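Local coordinates for ferredoxin-NADP reductase (Neisseria gonorrhoeae MIA_2011_03-10, PDB 5TR9), which binds FAD and probably passes electrons between NADP(H) and ferredoxin through the flavin, at residues I33-S38 with A91-M96; E115-G120 with Q260-N265; D149-I154 with H183-V188; S158-L163 with P189-A194. All coordinates share one frame; numbering follows the deposited sequence.

Contact 1: residues I33-S38 with A91-M96; sequences ITFAIS and ALFAKM
The methyl end of Met96 sits over the ring of Phe35, its CE 3.7 Å from the ring centroid and only 13° off the normal. The thioether follows the same line of approach: Met96 SD stands above that face at 5.0 Å from the centroid, a Met-aromatic contact in which the methyl group, not the sulfur, does the touching. Met96 CG lies between its backbone N and carbonyl carbon (chi1 73°), and the chain beyond runs fully extended, which carries CE across to Phe35. Phe35 in turn directs its edge at Phe93. The two rings form an edge-to-face pair with centroids 5.0 Å apart and planes inclined by 54°, well short of perpendicular; Phe35 CZ and Phe93 CZ approach to 3.8 Å. Ile33 adds a third apolar group, its CD1 4.1 Å from Phe93 CB and 4.3 Å from Met96 CE. Every residue that meets here is buried, and the contact is one of apolar, aromatic and CH-pi packing. Phe93 also meets the ring of Tyr66 and lies close to the bound FAD. Helix 88-95 is thereby seated against the antiparallel sheet of the FAD-binding domain, with Met96 reaching Ile22 of strand 17-27, Phe35 resting on Leu53 of strand 50-57, and Phe93 touching Phe55 and Ala81 of strands 50-57 and 76-82.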
loop_
_atom_site.group_PDB
_atom_site.type_symbol
_atom_site.label_atom_id
_atom_site.label_comp_id
_atom_site.label_asym_id
_atom_site.label_seq_id
_atom_site.Cartn_x
_atom_site.Cartn_y
_atom_site.Cartn_z
ATOM N N ILE A 33 -3.137 -1.816 -13.423
ATOM C CA ILE A 33 -3.547 -0.476 -13.836
ATOM C C ILE A 33 -3.454 0.483 -12.663
ATOM O O ILE A 33 -3.636 0.107 -11.499
ATOM C CB ILE A 33 -4.982 -0.450 -14.421
ATOM C CG1 ILE A 33 -6.001 -0.888 -13.362
ATOM C CG2 ILE A 33 -5.071 -1.339 -15.650
ATOM C CD1 ILE A 33 -7.464 -0.644 -13.773
ATOM N N THR A 34 -3.182 1.747 -12.981
ATOM C CA THR A 34 -3.572 2.836 -12.099
ATOM C C THR A 34 -4.647 3.638 -12.813
ATOM O O THR A 34 -4.738 3.626 -14.048
ATOM C CB THR A 34 -2.390 3.737 -11.692
ATOM O OG1 THR A 34 -1.689 4.220 -12.848
ATOM C CG2 THR A 34 -1.420 2.960 -10.800
ATOM N N PHE A 35 -5.505 4.283 -12.032
ATOM C CA PHE A 35 -6.538 5.117 -12.625
ATOM C C PHE A 35 -6.891 6.228 -11.654
ATOM O O PHE A 35 -6.677 6.108 -10.445
ATOM C CB PHE A 35 -7.794 4.309 -13.025
ATOM C CG PHE A 35 -8.503 3.624 -11.873
ATOM C CD1 PHE A 35 -8.105 2.361 -11.439
ATOM C CD2 PHE A 35 -9.619 4.213 -11.275
ATOM C CE1 PHE A 35 -8.775 1.710 -10.402
ATOM C CE2 PHE A 35 -10.301 3.567 -10.234
ATOM C CZ PHE A 35 -9.878 2.310 -9.795
ATOM N N ALA A 36 -7.392 7.330 -12.204
ATOM C CA ALA A 36 -7.788 8.481 -11.410
ATOM C C ALA A 36 -9.270 8.742 -11.608
ATOM O O ALA A 36 -9.815 8.525 -12.700
ATOM C CB ALA A 36 -6.997 9.728 -11.806
ATOM N N ILE A 37 -9.911 9.230 -10.547
ATOM C CA ILE A 37 -11.311 9.621 -10.593
ATOM C C ILE A 37 -11.437 11.030 -10.025
ATOM O O ILE A 37 -10.557 11.521 -9.309
ATOM C CB ILE A 37 -12.221 8.641 -9.820
ATOM C CG1 ILE A 37 -11.999 8.772 -8.307
ATOM C CG2 ILE A 37 -11.964 7.186 -10.246
ATOM C CD1 ILE A 37 -12.944 7.894 -7.489
ATOM N N SER A 38 -12.539 11.691 -10.371
ATOM C CA SER A 38 -12.798 13.011 -9.808
ATOM C C SER A 38 -13.005 12.909 -8.301
ATOM O O SER A 38 -13.488 11.893 -7.778
ATOM C CB SER A 38 -14.010 13.667 -10.480
ATOM O OG SER A 38 -15.163 12.839 -10.442
ATOM N N ALA A 91 -13.436 -7.223 -14.291
ATOM C CA ALA A 91 -14.010 -7.166 -15.629
ATOM C C ALA A 91 -14.533 -5.773 -15.937
ATOM O O ALA A 91 -14.447 -5.305 -17.079
ATOM C CB ALA A 91 -15.131 -8.191 -15.762
ATOM N N LEU A 92 -15.104 -5.103 -14.937
ATOM C CA LEU A 92 -15.567 -3.738 -15.164
ATOM C C LEU A 92 -14.389 -2.784 -15.318
ATOM O O LEU A 92 -14.421 -1.889 -16.169
ATOM C CB LEU A 92 -16.478 -3.288 -14.019
ATOM C CG LEU A 92 -17.723 -4.155 -13.852
ATOM C CD1 LEU A 92 -18.456 -3.764 -12.579
ATOM C CD2 LEU A 92 -18.649 -4.058 -15.070
ATOM N N PHE A 93 -13.354 -2.939 -14.485
ATOM C CA PHE A 93 -12.178 -2.085 -14.624
ATOM C C PHE A 93 -11.555 -2.237 -16.006
ATOM O O PHE A 93 -11.052 -1.266 -16.582
ATOM C CB PHE A 93 -11.136 -2.432 -13.553
ATOM C CG PHE A 93 -11.429 -1.893 -12.177
ATOM C CD1 PHE A 93 -12.435 -0.969 -11.947
ATOM C CD2 PHE A 93 -10.637 -2.293 -11.109
ATOM C CE1 PHE A 93 -12.652 -0.467 -10.666
ATOM C CE2 PHE A 93 -10.857 -1.803 -9.831
ATOM C CZ PHE A 93 -11.855 -0.892 -9.607
ATOM N N ALA A 94 -11.590 -3.454 -16.563
ATOM C CA ALA A 94 -10.945 -3.703 -17.850
ATOM C C ALA A 94 -11.653 -2.994 -18.996
ATOM O O ALA A 94 -11.035 -2.755 -20.039
ATOM C CB ALA A 94 -10.894 -5.209 -18.118
ATOM N N LYS A 95 -12.933 -2.661 -18.826
ATOM C CA LYS A 95 -13.739 -2.026 -19.862
ATOM C C LYS A 95 -13.956 -0.536 -19.643
ATOM O O LYS A 95 -14.415 0.141 -20.570
ATOM C CB LYS A 95 -15.110 -2.703 -19.955
ATOM N N MET A 96 -13.644 -0.008 -18.461
ATOM C CA MET A 96 -14.006 1.375 -18.168
ATOM C C MET A 96 -13.073 2.350 -18.882
ATOM O O MET A 96 -11.929 2.030 -19.224
ATOM C CB MET A 96 -13.981 1.636 -16.662
ATOM C CG MET A 96 -12.596 1.710 -16.056
ATOM S SD MET A 96 -12.705 1.763 -14.259
ATOM C CE MET A 96 -10.967 1.780 -13.831
#

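Contact 2: residues E115-G120 with Q260-N265; sequences ERFPDG and QIMMEN
Two matching first torsions bring Phe117 and Met262 together: in each, CG is anti to the carbonyl carbon and beside the backbone N (chi1 -73° in Phe117, -62° in Met262). The side chains leave their backbones toward each other from opposite directions, and the extended methionine slides its end over the phenylalanine ring. Met262 CE comes to rest above the middle of that ring, 3.6 Å from the centroid of Phe117 and nearly on the ring normal. The sulfur stands further out and obliquely, with SD of Met262 4.3 Å from the same centroid, so the Met-aromatic contact is again led by a methyl CH-pi interaction. Further back along the chain, Met262 CG packs against Phe117 CZ at 3.6 Å. The far end of the ring also reaches the strand's backbone: Ile261 N lies at its edge, near the ring plane, 4.0 Å from Phe117 CZ. Arg116 contributes only the root of its side chain, its CB meeting Met262 CE at 3.7 Å, and the methyl group thus touches both an aromatic face and an aliphatic carbon. The CB of Gln260 points away from the loop, and its OE1 accepts the backbone N of Ala251. Phe117 rests as well on Arg228 and Met230 of strand 227-233. The loop that leads into strand 122-128 therefore lays one aromatic residue over the last two strands of the parallel sheet, packing on one face at its 261-265 side, in the Rossmann-like NAD-binding domain found in ferredoxin-NADP reductases.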
loop_
_atom_site.group_PDB
_atom_site.type_symbol
_atom_site.label_atom_id
_atom_site.label_comp_id
_atom_site.label_asym_id
_atom_site.label_seq_id
_atom_site.Cartn_x
_atom_site.Cartn_y
_atom_site.Cartn_z
ATOM N N GLU A 115 1.283 8.042 11.911
ATOM C CA GLU A 115 1.560 9.058 12.927
ATOM C C GLU A 115 1.071 8.665 14.305
ATOM O O GLU A 115 1.323 9.403 15.266
ATOM C CB GLU A 115 0.962 10.389 12.487
ATOM C CG GLU A 115 1.740 10.902 11.280
ATOM C CD GLU A 115 1.136 12.096 10.594
ATOM O OE1 GLU A 115 0.355 12.859 11.194
ATOM O OE2 GLU A 115 1.470 12.265 9.404
ATOM N N ARG A 116 0.410 7.515 14.431
ATOM C CA ARG A 116 0.150 6.929 15.738
ATOM C C ARG A 116 1.394 6.297 16.356
ATOM O O ARG A 116 1.386 5.996 17.553
ATOM C CB ARG A 116 -0.962 5.890 15.616
ATOM C CG ARG A 116 -2.316 6.515 15.311
ATOM C CD ARG A 116 -3.369 5.435 15.143
ATOM N NE ARG A 116 -4.707 6.009 15.145
ATOM C CZ ARG A 116 -5.823 5.285 15.149
ATOM N NH1 ARG A 116 -5.755 3.958 15.149
ATOM N NH2 ARG A 116 -7.003 5.888 15.154
ATOM N N PHE A 117 2.449 6.070 15.564
ATOM C CA PHE A 117 3.772 5.727 16.067
ATOM C C PHE A 117 4.514 7.013 16.447
ATOM O O PHE A 117 4.337 8.051 15.793
ATOM C CB PHE A 117 4.584 4.998 14.998
ATOM C CG PHE A 117 4.160 3.573 14.721
ATOM C CD1 PHE A 117 3.936 2.661 15.750
ATOM C CD2 PHE A 117 4.051 3.137 13.399
ATOM C CE1 PHE A 117 3.583 1.327 15.472
ATOM C CE2 PHE A 117 3.707 1.805 13.113
ATOM C CZ PHE A 117 3.472 0.913 14.143
ATOM N N PRO A 118 5.370 6.974 17.471
ATOM C CA PRO A 118 6.044 8.204 17.910
ATOM C C PRO A 118 7.133 8.642 16.947
ATOM O O PRO A 118 7.778 7.827 16.276
ATOM C CB PRO A 118 6.646 7.833 19.270
ATOM C CG PRO A 118 6.757 6.344 19.243
ATOM C CD PRO A 118 5.641 5.835 18.376
ATOM N N ASP A 119 7.333 9.955 16.896
ATOM C CA ASP A 119 8.418 10.529 16.107
ATOM C C ASP A 119 9.767 9.930 16.500
ATOM O O ASP A 119 10.016 9.606 17.663
ATOM C CB ASP A 119 8.490 12.046 16.319
ATOM C CG ASP A 119 7.338 12.799 15.693
ATOM O OD1 ASP A 119 6.472 12.175 15.043
ATOM O OD2 ASP A 119 7.324 14.044 15.878
ATOM N N GLY A 120 10.671 9.846 15.520
ATOM C CA GLY A 120 12.049 9.502 15.798
ATOM C C GLY A 120 12.393 8.045 15.585
ATOM O O GLY A 120 13.579 7.688 15.650
ATOM N N GLN A 260 4.673 -2.167 18.103
ATOM C CA GLN A 260 5.545 -1.877 16.979
ATOM C C GLN A 260 4.962 -2.323 15.644
ATOM O O GLN A 260 5.672 -2.251 14.639
ATOM C CB GLN A 260 6.928 -2.542 17.174
ATOM C CG GLN A 260 7.689 -2.129 18.456
ATOM C CD GLN A 260 7.252 -2.911 19.695
ATOM O OE1 GLN A 260 6.790 -4.047 19.598
ATOM N NE2 GLN A 260 7.383 -2.294 20.863
ATOM N N ILE A 261 3.714 -2.799 15.587
ATOM C CA ILE A 261 3.174 -3.365 14.352
ATOM C C ILE A 261 1.770 -2.835 14.089
ATOM O O ILE A 261 0.899 -2.905 14.963
ATOM C CB ILE A 261 3.129 -4.903 14.409
ATOM C CG1 ILE A 261 4.491 -5.496 14.775
ATOM C CG2 ILE A 261 2.651 -5.465 13.083
ATOM C CD1 ILE A 261 4.397 -6.979 15.097
ATOM N N MET A 262 1.542 -2.351 12.867
ATOM C CA MET A 262 0.208 -2.130 12.319
ATOM C C MET A 262 0.067 -2.987 11.072
ATOM O O MET A 262 1.021 -3.119 10.303
ATOM C CB MET A 262 -0.024 -0.671 11.935
ATOM C CG MET A 262 0.056 0.292 13.081
ATOM S SD MET A 262 0.010 1.980 12.457
ATOM C CE MET A 262 0.274 2.858 13.994
ATOM N N MET A 263 -1.124 -3.546 10.851
ATOM C CA MET A 263 -1.289 -4.432 9.705
ATOM C C MET A 263 -2.707 -4.349 9.151
ATOM O O MET A 263 -3.666 -4.048 9.871
ATOM C CB MET A 263 -0.947 -5.874 10.085
ATOM C CG MET A 263 -1.800 -6.441 11.170
ATOM S SD MET A 263 -1.110 -8.031 11.692
ATOM C CE MET A 263 -2.315 -8.533 12.909
ATOM N N GLU A 264 -2.819 -4.612 7.848
ATOM C CA GLU A 264 -4.098 -4.633 7.155
ATOM C C GLU A 264 -3.990 -5.592 5.980
ATOM O O GLU A 264 -3.042 -5.489 5.200
ATOM C CB GLU A 264 -4.450 -3.219 6.675
ATOM C CG GLU A 264 -5.758 -3.084 5.914
ATOM C CD GLU A 264 -5.936 -1.652 5.417
ATOM O OE1 GLU A 264 -5.621 -1.394 4.233
ATOM O OE2 GLU A 264 -6.356 -0.784 6.214
ATOM N N ASN A 265 -4.940 -6.527 5.856
ATOM C CA ASN A 265 -4.935 -7.406 4.690
ATOM C C ASN A 265 -5.194 -6.576 3.439
ATOM O O ASN A 265 -6.082 -5.719 3.424
ATOM C CB ASN A 265 -6.006 -8.494 4.809
ATOM C CG ASN A 265 -5.636 -9.594 5.802
ATOM O OD1 ASN A 265 -4.519 -9.660 6.308
ATOM N ND2 ASN A 265 -6.593 -10.476 6.067
#

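Contact 3: residues D149-I154 with H183-V188; sequences DTVNLI and HSFRFV
Asn152 OD1 receives NH1 of Arg186 at 2.8 Å, in the carbonyl plane and on a lone pair, with the oxygen also lying in the plane of the guanidinium. The two side chains run side by side, and Arg186 bends at chi2 (73°) to swing its head back over the neighbouring strand, where Thr150 CG2 lies over one guanidinium face. Asn152 is itself fixed by its other end: ND2 donates to Thr150 OG1 at 2.9 Å and to Leu123 O, while Thr150 OG1 also bonds Asp122.

Beneath this network the axes of 150-154 and 185-188 approach to 4.7 Å, nearly parallel. Val151 N and Leu153 N donate to Ser184 O and Arg186 O, and Arg186 N and Val188 N return bonds to Val151 O and Leu153 O. The face bearing Val151, Leu153, Phe185 and Phe187 is apolar and packs on helices 133-139 and 166-173. Ahead of the paired strands, Asp149 CA sits over the His183 ring, 4.0 Å from its centroid. The other face is mixed, the Asn152-Arg186 bond lying next to the apolar Ile154-Val188 pair; there Asn152 OD1 and Thr220 OG1 together satisfy NH1 and fix how the guanidinium is turned.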
loop_
_atom_site.group_PDB
_atom_site.type_symbol
_atom_site.label_atom_id
_atom_site.label_comp_id
_atom_site.label_asym_id
_atom_site.label_seq_id
_atom_site.Cartn_x
_atom_site.Cartn_y
_atom_site.Cartn_z
ATOM N N ASP A 149 13.002 8.838 11.645
ATOM C CA ASP A 149 14.435 8.963 11.383
ATOM C C ASP A 149 14.815 8.364 10.032
ATOM O O ASP A 149 15.684 8.901 9.329
ATOM C CB ASP A 149 15.229 8.308 12.507
ATOM C CG ASP A 149 15.458 9.251 13.685
ATOM O OD1 ASP A 149 14.833 10.344 13.738
ATOM O OD2 ASP A 149 16.277 8.894 14.560
ATOM N N THR A 150 14.216 7.234 9.677
ATOM C CA THR A 150 14.308 6.677 8.335
ATOM C C THR A 150 12.931 6.169 7.942
ATOM O O THR A 150 12.109 5.835 8.797
ATOM C CB THR A 150 15.334 5.524 8.224
ATOM O OG1 THR A 150 14.901 4.412 9.020
ATOM C CG2 THR A 150 16.719 5.955 8.687
ATOM N N VAL A 151 12.675 6.137 6.637
ATOM C CA VAL A 151 11.435 5.625 6.074
ATOM C C VAL A 151 11.833 4.573 5.052
ATOM O O VAL A 151 12.637 4.854 4.160
ATOM C CB VAL A 151 10.593 6.746 5.439
ATOM C CG1 VAL A 151 9.356 6.170 4.810
ATOM C CG2 VAL A 151 10.211 7.780 6.500
ATOM N N ASN A 152 11.320 3.357 5.211
ATOM C CA ASN A 152 11.814 2.197 4.483
ATOM C C ASN A 152 10.633 1.444 3.908
ATOM O O ASN A 152 9.664 1.178 4.620
ATOM C CB ASN A 152 12.617 1.276 5.411
ATOM C CG ASN A 152 13.700 2.022 6.177
ATOM O OD1 ASN A 152 14.811 2.200 5.681
ATOM N ND2 ASN A 152 13.373 2.490 7.387
ATOM N N LEU A 153 10.705 1.101 2.628
ATOM C CA LEU A 153 9.604 0.420 1.961
ATOM C C LEU A 153 10.149 -0.823 1.279
ATOM O O LEU A 153 11.070 -0.731 0.460
ATOM C CB LEU A 153 8.924 1.357 0.955
ATOM C CG LEU A 153 7.770 0.764 0.147
ATOM C CD1 LEU A 153 6.667 0.244 1.039
ATOM C CD2 LEU A 153 7.238 1.823 -0.836
ATOM N N ILE A 154 9.591 -1.978 1.630
ATOM C CA ILE A 154 9.962 -3.266 1.050
ATOM C C ILE A 154 8.749 -3.750 0.265
ATOM O O ILE A 154 7.689 -4.003 0.856
ATOM C CB ILE A 154 10.364 -4.288 2.130
ATOM C CG1 ILE A 154 11.623 -3.876 2.909
ATOM C CG2 ILE A 154 10.634 -5.654 1.482
ATOM C CD1 ILE A 154 11.484 -2.719 3.863
ATOM N N HIS A 183 17.176 12.441 6.887
ATOM C CA HIS A 183 16.254 11.323 7.076
ATOM C C HIS A 183 16.059 10.545 5.777
ATOM O O HIS A 183 15.282 10.930 4.902
ATOM C CB HIS A 183 14.909 11.815 7.605
ATOM C CG HIS A 183 14.961 12.322 9.014
ATOM N ND1 HIS A 183 13.827 12.583 9.756
ATOM C CD2 HIS A 183 16.011 12.623 9.815
ATOM C CE1 HIS A 183 14.177 13.017 10.953
ATOM N NE2 HIS A 183 15.497 13.053 11.014
ATOM N N SER A 184 16.768 9.432 5.674
ATOM C CA SER A 184 16.861 8.715 4.417
ATOM C C SER A 184 15.575 7.946 4.123
ATOM O O SER A 184 14.870 7.481 5.025
ATOM C CB SER A 184 18.055 7.760 4.446
ATOM O OG SER A 184 18.342 7.253 3.155
ATOM N N PHE A 185 15.267 7.835 2.838
ATOM C CA PHE A 185 14.256 6.916 2.345
ATOM C C PHE A 185 14.974 5.760 1.665
ATOM O O PHE A 185 15.919 5.985 0.902
ATOM C CB PHE A 185 13.303 7.592 1.356
ATOM C CG PHE A 185 12.432 6.618 0.623
ATOM C CD1 PHE A 185 11.390 5.979 1.275
ATOM C CD2 PHE A 185 12.673 6.304 -0.709
ATOM C CE1 PHE A 185 10.595 5.052 0.612
ATOM C CE2 PHE A 185 11.874 5.388 -1.380
ATOM C CZ PHE A 185 10.831 4.760 -0.716
ATOM N N ARG A 186 14.561 4.533 1.976
ATOM C CA ARG A 186 15.125 3.329 1.383
ATOM C C ARG A 186 14.017 2.532 0.719
ATOM O O ARG A 186 12.948 2.335 1.309
ATOM C CB ARG A 186 15.820 2.443 2.426
ATOM C CG ARG A 186 17.102 3.006 3.030
ATOM C CD ARG A 186 16.842 4.144 4.011
ATOM N NE ARG A 186 18.023 4.408 4.833
ATOM C CZ ARG A 186 18.248 3.837 6.011
ATOM N NH1 ARG A 186 17.361 2.978 6.514
ATOM N NH2 ARG A 186 19.358 4.123 6.684
ATOM N N PHE A 187 14.275 2.052 -0.494
ATOM C CA PHE A 187 13.356 1.163 -1.191
ATOM C C PHE A 187 14.060 -0.150 -1.498
ATOM O O PHE A 187 15.156 -0.153 -2.068
ATOM C CB PHE A 187 12.848 1.808 -2.489
ATOM C CG PHE A 187 12.002 0.890 -3.328
ATOM C CD1 PHE A 187 10.791 0.408 -2.848
ATOM C CD2 PHE A 187 12.425 0.501 -4.590
ATOM C CE1 PHE A 187 9.996 -0.443 -3.622
ATOM C CE2 PHE A 187 11.634 -0.344 -5.367
ATOM C CZ PHE A 187 10.429 -0.815 -4.881
ATOM N N VAL A 188 13.425 -1.255 -1.128
ATOM C CA VAL A 188 13.972 -2.590 -1.360
ATOM C C VAL A 188 12.954 -3.402 -2.150
ATOM O O VAL A 188 11.927 -3.817 -1.593
ATOM C CB VAL A 188 14.312 -3.289 -0.037
ATOM C CG1 VAL A 188 14.856 -4.689 -0.306
ATOM C CG2 VAL A 188 15.326 -2.459 0.755
#

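Contact 4: residues S158-L163 with P189-A194; sequences SFPEEL and PVTTRA
Leu163 and Pro160 press on Pro189 and Thr191 at the end of strand 185-191, whereas the Ser158 side of the same contact is bridged by water. On the tight side, Leu163 CD1 touches Pro189 CB at 3.7 Å and Thr191 CG2 at 3.8 Å, crossing both side chains at about a right angle. Thr191 can offer that methyl because its OG1 lies between the backbone N and carbonyl carbon (chi1 54°) and is occupied within its own turn, bonding Ala194 O from above the carbonyl plane. The methyl of Ala194 packs against both Phe159 CD1 and Pro160 CD, 3.6 Å from the former.

Toward solvent, exposed Arg193 lays CB over the face of the exposed Phe159 ring, 4.2 Å from its centroid, while its guanidinium plane is turned well away from parallel with the ring. One direct hydrogen bond joins the segments: Arg193 N donates to Ser158 O at 3.0 Å, in the carbonyl plane and on a lone pair. Beside it the hydroxyls of Ser158 and Thr192 stand 4.0 Å apart from OG to OG1, too far to bond, and a water spans them. The loop's bend is fixed from within, since Glu162 OE1 accepts Phe159 N and, weakly, Ser158 N. Two modes of holding follow: hydrocarbon contact, chiefly through Leu163, seats the loop on the strand, while a single backbone bond and a shared water tie the partly exposed end.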
loop_
_atom_site.group_PDB
_atom_site.type_symbol
_atom_site.label_atom_id
_atom_site.label_comp_id
_atom_site.label_asym_id
_atom_site.label_seq_id
_atom_site.Cartn_x
_atom_site.Cartn_y
_atom_site.Cartn_z
ATOM N N SER A 158 5.927 -11.288 -7.325
ATOM C CA SER A 158 6.474 -12.539 -7.856
ATOM C C SER A 158 7.559 -12.309 -8.907
ATOM O O SER A 158 8.607 -12.971 -8.884
ATOM C CB SER A 158 5.359 -13.388 -8.457
ATOM O OG SER A 158 4.443 -13.831 -7.461
ATOM N N PHE A 159 7.315 -11.402 -9.852
ATOM C CA PHE A 159 8.194 -11.182 -10.997
ATOM C C PHE A 159 8.486 -9.698 -11.152
ATOM O O PHE A 159 7.646 -8.865 -10.793
ATOM C CB PHE A 159 7.550 -11.724 -12.284
ATOM C CG PHE A 159 7.378 -13.219 -12.277
ATOM C CD1 PHE A 159 8.417 -14.045 -12.675
ATOM C CD2 PHE A 159 6.203 -13.793 -11.805
ATOM C CE1 PHE A 159 8.277 -15.432 -12.642
ATOM C CE2 PHE A 159 6.052 -15.170 -11.767
ATOM C CZ PHE A 159 7.088 -15.989 -12.182
ATOM N N PRO A 160 9.665 -9.338 -11.677
ATOM C CA PRO A 160 10.065 -7.914 -11.695
ATOM C C PRO A 160 9.152 -7.021 -12.517
ATOM O O PRO A 160 9.108 -5.809 -12.249
ATOM C CB PRO A 160 11.491 -7.945 -12.267
ATOM C CG PRO A 160 11.624 -9.273 -12.951
ATOM C CD PRO A 160 10.726 -10.221 -12.196
ATOM N N GLU A 161 8.431 -7.571 -13.502
ATOM C CA GLU A 161 7.473 -6.774 -14.261
ATOM C C GLU A 161 6.411 -6.154 -13.363
ATOM O O GLU A 161 5.804 -5.147 -13.749
ATOM C CB GLU A 161 6.792 -7.628 -15.333
ATOM C CG GLU A 161 7.668 -8.034 -16.502
ATOM C CD GLU A 161 8.508 -9.271 -16.227
ATOM O OE1 GLU A 161 8.548 -9.741 -15.073
ATOM O OE2 GLU A 161 9.133 -9.772 -17.186
ATOM N N GLU A 162 6.148 -6.755 -12.198
ATOM C CA GLU A 162 5.143 -6.261 -11.268
ATOM C C GLU A 162 5.649 -5.116 -10.402
ATOM O O GLU A 162 4.855 -4.530 -9.658
ATOM C CB GLU A 162 4.643 -7.414 -10.393
ATOM C CG GLU A 162 3.891 -8.449 -11.227
ATOM C CD GLU A 162 3.611 -9.755 -10.511
ATOM O OE1 GLU A 162 4.551 -10.368 -9.965
ATOM O OE2 GLU A 162 2.441 -10.197 -10.540
ATOM N N LEU A 163 6.938 -4.780 -10.483
ATOM C CA LEU A 163 7.503 -3.672 -9.704
ATOM C C LEU A 163 7.259 -2.365 -10.460
ATOM O O LEU A 163 8.176 -1.719 -10.976
ATOM C CB LEU A 163 8.990 -3.902 -9.458
ATOM C CG LEU A 163 9.403 -5.126 -8.623
ATOM C CD1 LEU A 163 10.906 -5.376 -8.738
ATOM C CD2 LEU A 163 8.989 -4.958 -7.167
ATOM N N PRO A 189 13.178 -3.648 -3.440
ATOM C CA PRO A 189 12.279 -4.540 -4.176
ATOM C C PRO A 189 12.632 -5.991 -3.896
ATOM O O PRO A 189 13.805 -6.346 -3.756
ATOM C CB PRO A 189 12.540 -4.172 -5.642
ATOM C CG PRO A 189 13.960 -3.696 -5.664
ATOM C CD PRO A 189 14.229 -3.067 -4.299
ATOM N N VAL A 190 11.604 -6.828 -3.818
ATOM C CA VAL A 190 11.752 -8.262 -3.581
ATOM C C VAL A 190 10.977 -8.990 -4.670
ATOM O O VAL A 190 9.799 -8.702 -4.881
ATOM C CB VAL A 190 11.219 -8.663 -2.193
ATOM C CG1 VAL A 190 11.210 -10.168 -2.034
ATOM C CG2 VAL A 190 12.047 -8.028 -1.088
ATOM N N THR A 191 11.625 -9.916 -5.380
ATOM C CA THR A 191 10.895 -10.745 -6.340
ATOM C C THR A 191 10.987 -12.196 -5.884
ATOM O O THR A 191 12.077 -12.776 -5.867
ATOM C CB THR A 191 11.424 -10.555 -7.765
ATOM O OG1 THR A 191 12.835 -10.785 -7.820
ATOM C CG2 THR A 191 11.139 -9.126 -8.240
ATOM N N THR A 192 9.842 -12.775 -5.510
ATOM C CA THR A 192 9.871 -14.085 -4.863
ATOM C C THR A 192 10.046 -15.247 -5.835
ATOM O O THR A 192 10.477 -16.328 -5.411
ATOM C CB THR A 192 8.599 -14.304 -4.052
ATOM O OG1 THR A 192 7.470 -14.361 -4.938
ATOM C CG2 THR A 192 8.416 -13.169 -3.054
ATOM N N ARG A 193 9.714 -15.071 -7.116
ATOM C CA ARG A 193 9.739 -16.183 -8.063
ATOM C C ARG A 193 10.685 -15.940 -9.227
ATOM O O ARG A 193 10.675 -16.712 -10.196
ATOM C CB ARG A 193 8.329 -16.467 -8.583
ATOM C CG ARG A 193 7.322 -16.701 -7.455
ATOM C CD ARG A 193 6.025 -17.300 -7.960
ATOM N NE ARG A 193 6.166 -18.662 -8.492
ATOM C CZ ARG A 193 6.120 -19.773 -7.758
ATOM N NH1 ARG A 193 6.213 -20.962 -8.344
ATOM N NH2 ARG A 193 5.981 -19.704 -6.438
ATOM N N ALA A 194 11.526 -14.914 -9.144
ATOM C CA ALA A 194 12.422 -14.571 -10.231
ATOM C C ALA A 194 13.654 -13.910 -9.645
ATOM O O ALA A 194 13.618 -13.360 -8.545
ATOM C CB ALA A 194 11.745 -13.645 -11.250
HETATM O O HOH W 1 4.977 -13.512 -4.737
#

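How the contacts relate
Contacts 1 and 2 solve a similar problem in two domains: each lays a methionine methyl over a phenylalanine face, contact 1 wholly buried beside the antiparallel sheet, contact 2 at the edge of the parallel one with an exposed arginine beside it. Contacts 3 and 4 share strand 185-191 and follow one another along it, touching where Ile154 meets Val190. Regular backbone pairing dominates the first, and loop packing, with a water bridge, the second. Contact 2 also touches contact 3, through Gly120 and Asp149, and encloses both 3 and 4 along the chain. Polar chemistry thus gathers in contacts 3 and 4, which are only partly buried.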